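Local coordinates for activator of Hsp90 ATPase homologue 1/2-like C-terminal domain-containing protein (PDB 3UID), which is probably a type II toxin, related to one involved in the hypoxic response of Mycobacterium tuberculosis, and belongs to the AHA1 family of the SRPBCC superfamily, at residues Asp84-Ala96 with Pro107-Asp119. Sequence-based numbering, arbitrary orientation.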
ATOM      1  N   ASP A  84       9.351   7.059 -10.180  1.00  9.53           N
ATOM      2  CA  ASP A  84       9.636   6.801 -11.583  1.00  9.41           C
ATOM      3  C   ASP A  84       8.303   6.559 -12.296  1.00  9.99           C
ATOM      4  O   ASP A  84       7.920   5.432 -12.584  1.00 10.78           O
ATOM      5  CB  ASP A  84      10.582   5.597 -11.698  1.00 10.90           C
ATOM      6  CG  ASP A  84      10.780   5.128 -13.129  1.00 14.61           C
ATOM      7  OD1 ASP A  84      10.659   5.944 -14.065  1.00 16.20           O
ATOM      8  OD2 ASP A  84      11.065   3.925 -13.308  1.00 22.76           O
ATOM      9  N   GLU A  85       7.577   7.643 -12.553  1.00 11.38           N
ATOM     10  CA  GLU A  85       6.255   7.547 -13.166  1.00  9.64           C
ATOM     11  C   GLU A  85       6.346   7.007 -14.600  1.00 10.42           C
ATOM     12  O   GLU A  85       7.213   7.419 -15.370  1.00 12.87           O
ATOM     13  CB  GLU A  85       5.584   8.931 -13.182  1.00  7.86           C
ATOM     14  CG  GLU A  85       4.215   8.927 -13.843  1.00 10.48           C
ATOM     15  CD  GLU A  85       3.590  10.314 -13.910  1.00 16.59           C
ATOM     16  OE1 GLU A  85       4.100  11.230 -13.233  1.00 23.59           O
ATOM     17  OE2 GLU A  85       2.583  10.485 -14.630  1.00 22.42           O
ATOM     18  N   PRO A  86       5.441   6.084 -14.972  1.00  9.39           N
ATOM     19  CA  PRO A  86       4.378   5.480 -14.166  1.00  9.70           C
ATOM     20  C   PRO A  86       4.741   4.070 -13.716  1.00 11.33           C
ATOM     21  O   PRO A  86       3.838   3.305 -13.375  1.00  9.85           O
ATOM     22  CB  PRO A  86       3.246   5.362 -15.178  1.00 11.10           C
ATOM     23  CG  PRO A  86       3.968   4.986 -16.441  1.00 12.99           C
ATOM     24  CD  PRO A  86       5.260   5.786 -16.407  1.00  9.52           C
ATOM     25  N   HIS A  87       6.022   3.714 -13.705  1.00 11.60           N
ATOM     26  CA  HIS A  87       6.378   2.319 -13.453  0.50 10.91           C
ATOM     27  C   HIS A  87       6.690   1.961 -12.009  1.00 10.31           C
ATOM     28  O   HIS A  87       6.515   0.816 -11.621  1.00 11.94           O
ATOM     29  CB  HIS A  87       7.515   1.862 -14.361  0.50 15.44           C
ATOM     30  CG  HIS A  87       7.091   1.641 -15.777  0.50 18.03           C
ATOM     31  ND1 HIS A  87       7.514   2.445 -16.812  0.50 16.21           N
ATOM     32  CD2 HIS A  87       6.267   0.715 -16.328  0.50  7.71           C
ATOM     33  CE1 HIS A  87       6.976   2.022 -17.943  0.50 20.46           C
ATOM     34  NE2 HIS A  87       6.218   0.974 -17.678  0.50 18.20           N
ATOM     35  N   SER A  88       7.137   2.915 -11.203  1.00 10.19           N
ATOM     36  CA  SER A  88       7.534   2.529  -9.847  1.00 10.54           C
ATOM     37  C   SER A  88       7.680   3.705  -8.900  1.00  8.50           C
ATOM     38  O   SER A  88       7.956   4.822  -9.339  1.00  9.44           O
ATOM     39  CB  SER A  88       8.877   1.783  -9.914  1.00 13.96           C
ATOM     40  OG  SER A  88       9.199   1.159  -8.681  1.00 13.95           O
ATOM     41  N   PHE A  89       7.452   3.456  -7.609  1.00  8.56           N
ATOM     42  CA  PHE A  89       7.896   4.368  -6.560  1.00  7.52           C
ATOM     43  C   PHE A  89       8.363   3.579  -5.347  1.00  7.98           C
ATOM     44  O   PHE A  89       8.013   2.407  -5.189  1.00  8.63           O
ATOM     45  CB  PHE A  89       6.877   5.489  -6.231  1.00  6.55           C
ATOM     46  CG  PHE A  89       5.593   5.022  -5.584  1.00  7.10           C
ATOM     47  CD1 PHE A  89       5.458   5.027  -4.201  1.00  7.23           C
ATOM     48  CD2 PHE A  89       4.515   4.613  -6.357  1.00  8.18           C
ATOM     49  CE1 PHE A  89       4.265   4.622  -3.590  1.00  8.61           C
ATOM     50  CE2 PHE A  89       3.316   4.209  -5.752  1.00  8.25           C
ATOM     51  CZ  PHE A  89       3.198   4.215  -4.362  1.00 10.11           C
ATOM     52  N   SER A  90       9.199   4.206  -4.530  1.00  7.71           N
ATOM     53  CA  SER A  90       9.815   3.529  -3.397  1.00  6.60           C
ATOM     54  C   SER A  90       9.685   4.400  -2.171  1.00  5.09           C
ATOM     55  O   SER A  90       9.703   5.631  -2.280  1.00  8.73           O
ATOM     56  CB  SER A  90      11.292   3.276  -3.680  1.00 11.13           C
ATOM     57  OG  SER A  90      11.457   2.465  -4.835  1.00 13.12           O
ATOM     58  N   PHE A  91       9.577   3.775  -1.001  1.00  6.85           N
ATOM     59  CA  PHE A  91       9.346   4.542   0.218  1.00  9.36           C
ATOM     60  C   PHE A  91       9.643   3.744   1.469  1.00  8.23           C
ATOM     61  O   PHE A  91       9.638   2.502   1.456  1.00  9.58           O
ATOM     62  CB  PHE A  91       7.894   5.064   0.284  1.00 10.15           C
ATOM     63  CG  PHE A  91       6.846   3.975   0.294  1.00  7.94           C
ATOM     64  CD1 PHE A  91       6.360   3.463   1.494  1.00  6.44           C
ATOM     65  CD2 PHE A  91       6.343   3.477  -0.909  1.00  7.15           C
ATOM     66  CE1 PHE A  91       5.383   2.456   1.496  1.00  5.23           C
ATOM     67  CE2 PHE A  91       5.363   2.470  -0.926  1.00  7.59           C
ATOM     68  CZ  PHE A  91       4.877   1.972   0.274  1.00  5.34           C
ATOM     69  N   LEU A  92       9.906   4.470   2.546  1.00  6.40           N
ATOM     70  CA  LEU A  92       9.996   3.867   3.870  1.00  9.82           C
ATOM     71  C   LEU A  92       8.648   4.056   4.563  1.00  7.70           C
ATOM     72  O   LEU A  92       8.036   5.112   4.468  1.00  9.74           O
ATOM     73  CB  LEU A  92      11.108   4.545   4.677  1.00 12.10           C
ATOM     74  CG  LEU A  92      12.441   4.623   3.938  1.00 15.56           C
ATOM     75  CD1 LEU A  92      13.371   5.642   4.569  1.00 17.81           C
ATOM     76  CD2 LEU A  92      13.082   3.249   3.873  1.00 24.92           C
ATOM     77  N   ASP A  93       8.166   3.024   5.239  1.00  8.21           N
ATOM     78  CA  ASP A  93       6.861   3.115   5.898  1.00  9.98           C
ATOM     79  C   ASP A  93       6.962   2.876   7.399  1.00 12.21           C
ATOM     80  O   ASP A  93       7.629   1.937   7.839  1.00  9.27           O
ATOM     81  CB  ASP A  93       5.903   2.111   5.254  1.00 11.51           C
ATOM     82  CG  ASP A  93       4.596   1.985   6.004  1.00 27.33           C
ATOM     83  OD1 ASP A  93       3.793   2.941   5.962  1.00 24.18           O
ATOM     84  OD2 ASP A  93       4.375   0.934   6.647  1.00 39.93           O
ATOM     85  N   GLY A  94       6.291   3.727   8.177  1.00  8.59           N
ATOM     86  CA  GLY A  94       6.283   3.595   9.623  1.00 11.00           C
ATOM     87  C   GLY A  94       4.896   3.720  10.231  1.00 10.12           C
ATOM     88  O   GLY A  94       4.021   4.357   9.652  1.00 12.95           O
ATOM     89  N   PHE A  95       4.704   3.107  11.394  1.00 10.09           N
ATOM     90  CA  PHE A  95       3.454   3.215  12.144  1.00 11.79           C
ATOM     91  C   PHE A  95       3.522   4.398  13.089  1.00 11.84           C
ATOM     92  O   PHE A  95       4.595   4.720  13.608  1.00 10.89           O
ATOM     93  CB  PHE A  95       3.199   1.944  12.954  1.00 15.99           C
ATOM     94  CG  PHE A  95       2.953   0.734  12.105  1.00 22.19           C
ATOM     95  CD1 PHE A  95       1.800   0.634  11.340  1.00 28.83           C
ATOM     96  CD2 PHE A  95       3.878  -0.296  12.058  1.00 27.64           C
ATOM     97  CE1 PHE A  95       1.573  -0.479  10.552  1.00 34.59           C
ATOM     98  CE2 PHE A  95       3.654  -1.411  11.272  1.00 29.11           C
ATOM     99  CZ  PHE A  95       2.506  -1.501  10.517  1.00 28.71           C
ATOM    100  N   ALA A  96       2.375   5.033  13.334  1.00 11.16           N
ATOM    101  CA  ALA A  96       2.350   6.252  14.142  1.00  8.87           C
ATOM    102  C   ALA A  96       1.053   6.454  14.926  1.00  9.05           C
ATOM    103  O   ALA A  96       0.062   5.752  14.712  1.00 13.13           O
ATOM    104  CB  ALA A  96       2.611   7.476  13.253  1.00 10.36           C
ATOM    105  N   PRO A 107      10.901  -0.813  13.666  1.00 13.39           N
ATOM    106  CA  PRO A 107      11.588   0.028  12.676  1.00 12.41           C
ATOM    107  C   PRO A 107      10.738   0.157  11.420  1.00 13.35           C
ATOM    108  O   PRO A 107       9.775  -0.601  11.250  1.00 12.80           O
ATOM    109  CB  PRO A 107      12.849  -0.769  12.356  1.00 16.82           C
ATOM    110  CG  PRO A 107      12.460  -2.208  12.615  1.00 15.78           C
ATOM    111  CD  PRO A 107      11.474  -2.167  13.756  1.00 13.38           C
ATOM    112  N   VAL A 108      11.085   1.093  10.540  1.00  9.57           N
ATOM    113  CA  VAL A 108      10.363   1.210   9.280  1.00  8.09           C
ATOM    114  C   VAL A 108      10.624  -0.011   8.394  1.00  7.77           C
ATOM    115  O   VAL A 108      11.611  -0.725   8.568  1.00 10.37           O
ATOM    116  CB  VAL A 108      10.759   2.496   8.492  1.00 10.22           C
ATOM    117  CG1 VAL A 108      10.450   3.749   9.309  1.00 11.75           C
ATOM    118  CG2 VAL A 108      12.240   2.462   8.069  1.00 12.05           C
ATOM    119  N   SER A 109       9.723  -0.240   7.445  1.00  9.23           N
ATOM    120  CA  SER A 109       9.954  -1.188   6.368  1.00  9.23           C
ATOM    121  C   SER A 109      10.340  -0.376   5.140  1.00  8.66           C
ATOM    122  O   SER A 109      10.050   0.825   5.070  1.00 10.00           O
ATOM    123  CB  SER A 109       8.683  -2.006   6.103  1.00 14.11           C
ATOM    124  OG  SER A 109       7.592  -1.164   5.739  1.00 14.98           O
ATOM    125  N   THR A 110      11.043  -1.009   4.205  1.00  8.51           N
ATOM    126  CA  THR A 110      11.363  -0.378   2.925  1.00  7.15           C
ATOM    127  C   THR A 110      10.493  -1.029   1.853  1.00 11.97           C
ATOM    128  O   THR A 110      10.267  -2.227   1.877  1.00 14.15           O
ATOM    129  CB  THR A 110      12.854  -0.523   2.578  1.00 17.55           C
ATOM    130  OG1 THR A 110      13.148  -1.880   2.225  1.00 23.74           O
ATOM    131  CG2 THR A 110      13.705  -0.124   3.756  1.00 16.59           C
ATOM    132  N   ASN A 111       9.998  -0.236   0.915  1.00  7.40           N
ATOM    133  CA  ASN A 111       8.961  -0.712   0.018  1.00  7.27           C
ATOM    134  C   ASN A 111       9.222  -0.252  -1.388  1.00  7.05           C
ATOM    135  O   ASN A 111       9.658   0.879  -1.592  1.00 10.37           O
ATOM    136  CB  ASN A 111       7.617  -0.157   0.466  1.00  6.81           C
ATOM    137  CG  ASN A 111       7.303  -0.525   1.887  1.00 11.19           C
ATOM    138  OD1 ASN A 111       7.731   0.152   2.837  1.00 11.76           O
ATOM    139  ND2 ASN A 111       6.586  -1.616   2.055  1.00 10.35           N
ATOM    140  N   VAL A 112       8.979  -1.145  -2.347  1.00  6.47           N
ATOM    141  CA  VAL A 112       9.023  -0.800  -3.759  1.00  7.39           C
ATOM    142  C   VAL A 112       7.747  -1.289  -4.448  1.00  7.63           C
ATOM    143  O   VAL A 112       7.447  -2.484  -4.434  1.00  8.87           O
ATOM    144  CB  VAL A 112      10.224  -1.409  -4.471  1.00  7.89           C
ATOM    145  CG1 VAL A 112      10.287  -0.898  -5.922  1.00 11.00           C
ATOM    146  CG2 VAL A 112      11.505  -1.065  -3.734  1.00 11.10           C
ATOM    147  N   TYR A 113       7.003  -0.362  -5.043  1.00  6.63           N
ATOM    148  CA  TYR A 113       5.831  -0.710  -5.842  1.00  5.12           C
ATOM    149  C   TYR A 113       6.188  -0.599  -7.312  1.00  9.24           C
ATOM    150  O   TYR A 113       6.704   0.430  -7.756  1.00  9.45           O
ATOM    151  CB  TYR A 113       4.695   0.277  -5.572  1.00  7.45           C
ATOM    152  CG  TYR A 113       4.023   0.159  -4.215  1.00  6.57           C
ATOM    153  CD1 TYR A 113       4.569  -0.602  -3.185  1.00  6.60           C
ATOM    154  CD2 TYR A 113       2.825   0.831  -3.980  1.00 10.53           C
ATOM    155  CE1 TYR A 113       3.913  -0.696  -1.939  1.00  7.58           C
ATOM    156  CE2 TYR A 113       2.176   0.758  -2.760  1.00  8.97           C
ATOM    157  CZ  TYR A 113       2.723  -0.002  -1.749  1.00  9.00           C
ATOM    158  OH  TYR A 113       2.077  -0.079  -0.543  1.00 12.57           O
ATOM    159  N   THR A 114       5.904  -1.653  -8.066  1.00  8.81           N
ATOM    160  CA  THR A 114       6.226  -1.672  -9.480  1.00  7.95           C
ATOM    161  C   THR A 114       4.995  -2.037 -10.304  1.00  9.96           C
ATOM    162  O   THR A 114       4.298  -3.011  -9.993  1.00  9.64           O
ATOM    163  CB  THR A 114       7.393  -2.632  -9.752  1.00 11.06           C
ATOM    164  OG1 THR A 114       8.512  -2.236  -8.951  1.00 13.18           O
ATOM    165  CG2 THR A 114       7.786  -2.610 -11.215  1.00 15.50           C
ATOM    166  N   PHE A 115       4.738  -1.245 -11.348  1.00  9.74           N
ATOM    167  CA  PHE A 115       3.577  -1.418 -12.222  1.00  9.09           C
ATOM    168  C   PHE A 115       4.070  -1.656 -13.645  1.00 11.04           C
ATOM    169  O   PHE A 115       4.742  -0.810 -14.242  1.00 11.66           O
ATOM    170  CB  PHE A 115       2.680  -0.173 -12.174  1.00  8.76           C
ATOM    171  CG  PHE A 115       2.370   0.282 -10.783  1.00  7.62           C
ATOM    172  CD1 PHE A 115       1.581  -0.499  -9.956  1.00  8.16           C
ATOM    173  CD2 PHE A 115       2.867   1.477 -10.296  1.00 14.21           C
ATOM    174  CE1 PHE A 115       1.296  -0.099  -8.663  1.00  9.55           C
ATOM    175  CE2 PHE A 115       2.592   1.880  -8.998  1.00 12.01           C
ATOM    176  CZ  PHE A 115       1.797   1.092  -8.183  1.00  8.40           C
ATOM    177  N   THR A 116       3.762  -2.826 -14.192  1.00  9.59           N
ATOM    178  CA  THR A 116       4.213  -3.139 -15.541  1.00  7.00           C
ATOM    179  C   THR A 116       3.093  -3.656 -16.413  1.00  9.68           C
ATOM    180  O   THR A 116       2.108  -4.213 -15.927  1.00  9.88           O
ATOM    181  CB  THR A 116       5.393  -4.119 -15.526  1.00 23.07           C
ATOM    182  OG1 THR A 116       5.045  -5.281 -14.766  1.00 19.30           O
ATOM    183  CG2 THR A 116       6.614  -3.450 -14.893  1.00 23.89           C
ATOM    184  N   GLU A 117       3.251  -3.455 -17.714  1.00 13.94           N
ATOM    185  CA  GLU A 117       2.231  -3.831 -18.661  1.00 17.55           C
ATOM    186  C   GLU A 117       2.116  -5.343 -18.691  1.00 19.87           C
ATOM    187  O   GLU A 117       3.118  -6.059 -18.769  1.00 23.24           O
ATOM    188  CB  GLU A 117       2.571  -3.276 -20.051  1.00 23.57           C
ATOM    189  CG  GLU A 117       2.708  -1.745 -20.121  1.00 34.71           C
ATOM    190  CD  GLU A 117       4.010  -1.213 -19.516  1.00 46.92           C
ATOM    191  OE1 GLU A 117       4.908  -2.025 -19.185  1.00 46.00           O
ATOM    192  OE2 GLU A 117       4.133   0.027 -19.371  1.00 47.18           O
ATOM    193  N   HIS A 118       0.889  -5.833 -18.603  1.00 18.45           N
ATOM    194  CA  HIS A 118       0.639  -7.261 -18.586  1.00 23.20           C
ATOM    195  C   HIS A 118      -0.692  -7.507 -19.281  1.00 35.03           C
ATOM    196  O   HIS A 118      -1.750  -7.421 -18.659  1.00 31.02           O
ATOM    197  CB  HIS A 118       0.607  -7.774 -17.149  1.00 31.88           C
ATOM    198  CG  HIS A 118       0.600  -9.265 -17.042  1.00 41.20           C
ATOM    199  ND1 HIS A 118      -0.559 -10.008 -17.096  1.00 49.45           N
ATOM    200  CD2 HIS A 118       1.611 -10.153 -16.889  1.00 45.03           C
ATOM    201  CE1 HIS A 118      -0.262 -11.291 -16.981  1.00 51.30           C
ATOM    202  NE2 HIS A 118       1.047 -11.405 -16.855  1.00 51.33           N
ATOM    203  N   ASP A 119      -0.623  -7.776 -20.584  1.00 39.87           N
ATOM    204  CA  ASP A 119      -1.809  -8.013 -21.408  1.00 37.23           C
ATOM    205  C   ASP A 119      -2.599  -6.738 -21.677  1.00 31.22           C
ATOM    206  O   ASP A 119      -3.822  -6.779 -21.766  1.00 28.29           O
ATOM    207  CB  ASP A 119      -2.724  -9.058 -20.760  1.00 39.28           C
ATOM    208  CG  ASP A 119      -2.043 -10.399 -20.588  1.00 46.90           C
ATOM    209  OD1 ASP A 119      -2.362 -11.106 -19.607  1.00 53.30           O
ATOM    210  OD2 ASP A 119      -1.190 -10.746 -21.432  1.00 46.64           O
TER
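F89, F91 and Y113 gather on the concave, helix-facing side of two antiparallel neighbours, strands 88-96 and 109-118, in the middle of the curved sheet of this SRPBCC (Bet v 1-like) fold. Paired backbone bonds at F89/Y113, F91/N111 and D93/S109 set the register. The packing is tight on this inner side, where large flat rings pack on one another. F91 CG lies between the backbone N and the carbonyl carbon (chi1 61°), which turns the ring across to the neighbouring strand. There its edge meets the face of Y113, planes 79° apart, while N111 CB makes a CH-pi contact over one F91 face, 3.6 Å from the ring centroid. W78 of strand 73-84 stacks on F91, and Y126 meets Y113 edge-to-face. F89 CZ reaches Y113 CD2 at 3.4 Å, the two rings oblique. D93 suits the far end of this face because Y64 OH hydrogen-bonds its OD1.

The outer side bears small or short residues and is looser and more open to solvent: S88, S90, V112 and T114, with one close methyl contact, L92 CD2 to T110 CG2 at 3.4 Å. A classic beta bulge, H87 and S88 facing D84, starts strand 88-96. Here Y113 O accepts twice, from F89 N and from S88 OG, the hydroxyl 2.8 Å from Y113 O and 41° above the carbonyl plane.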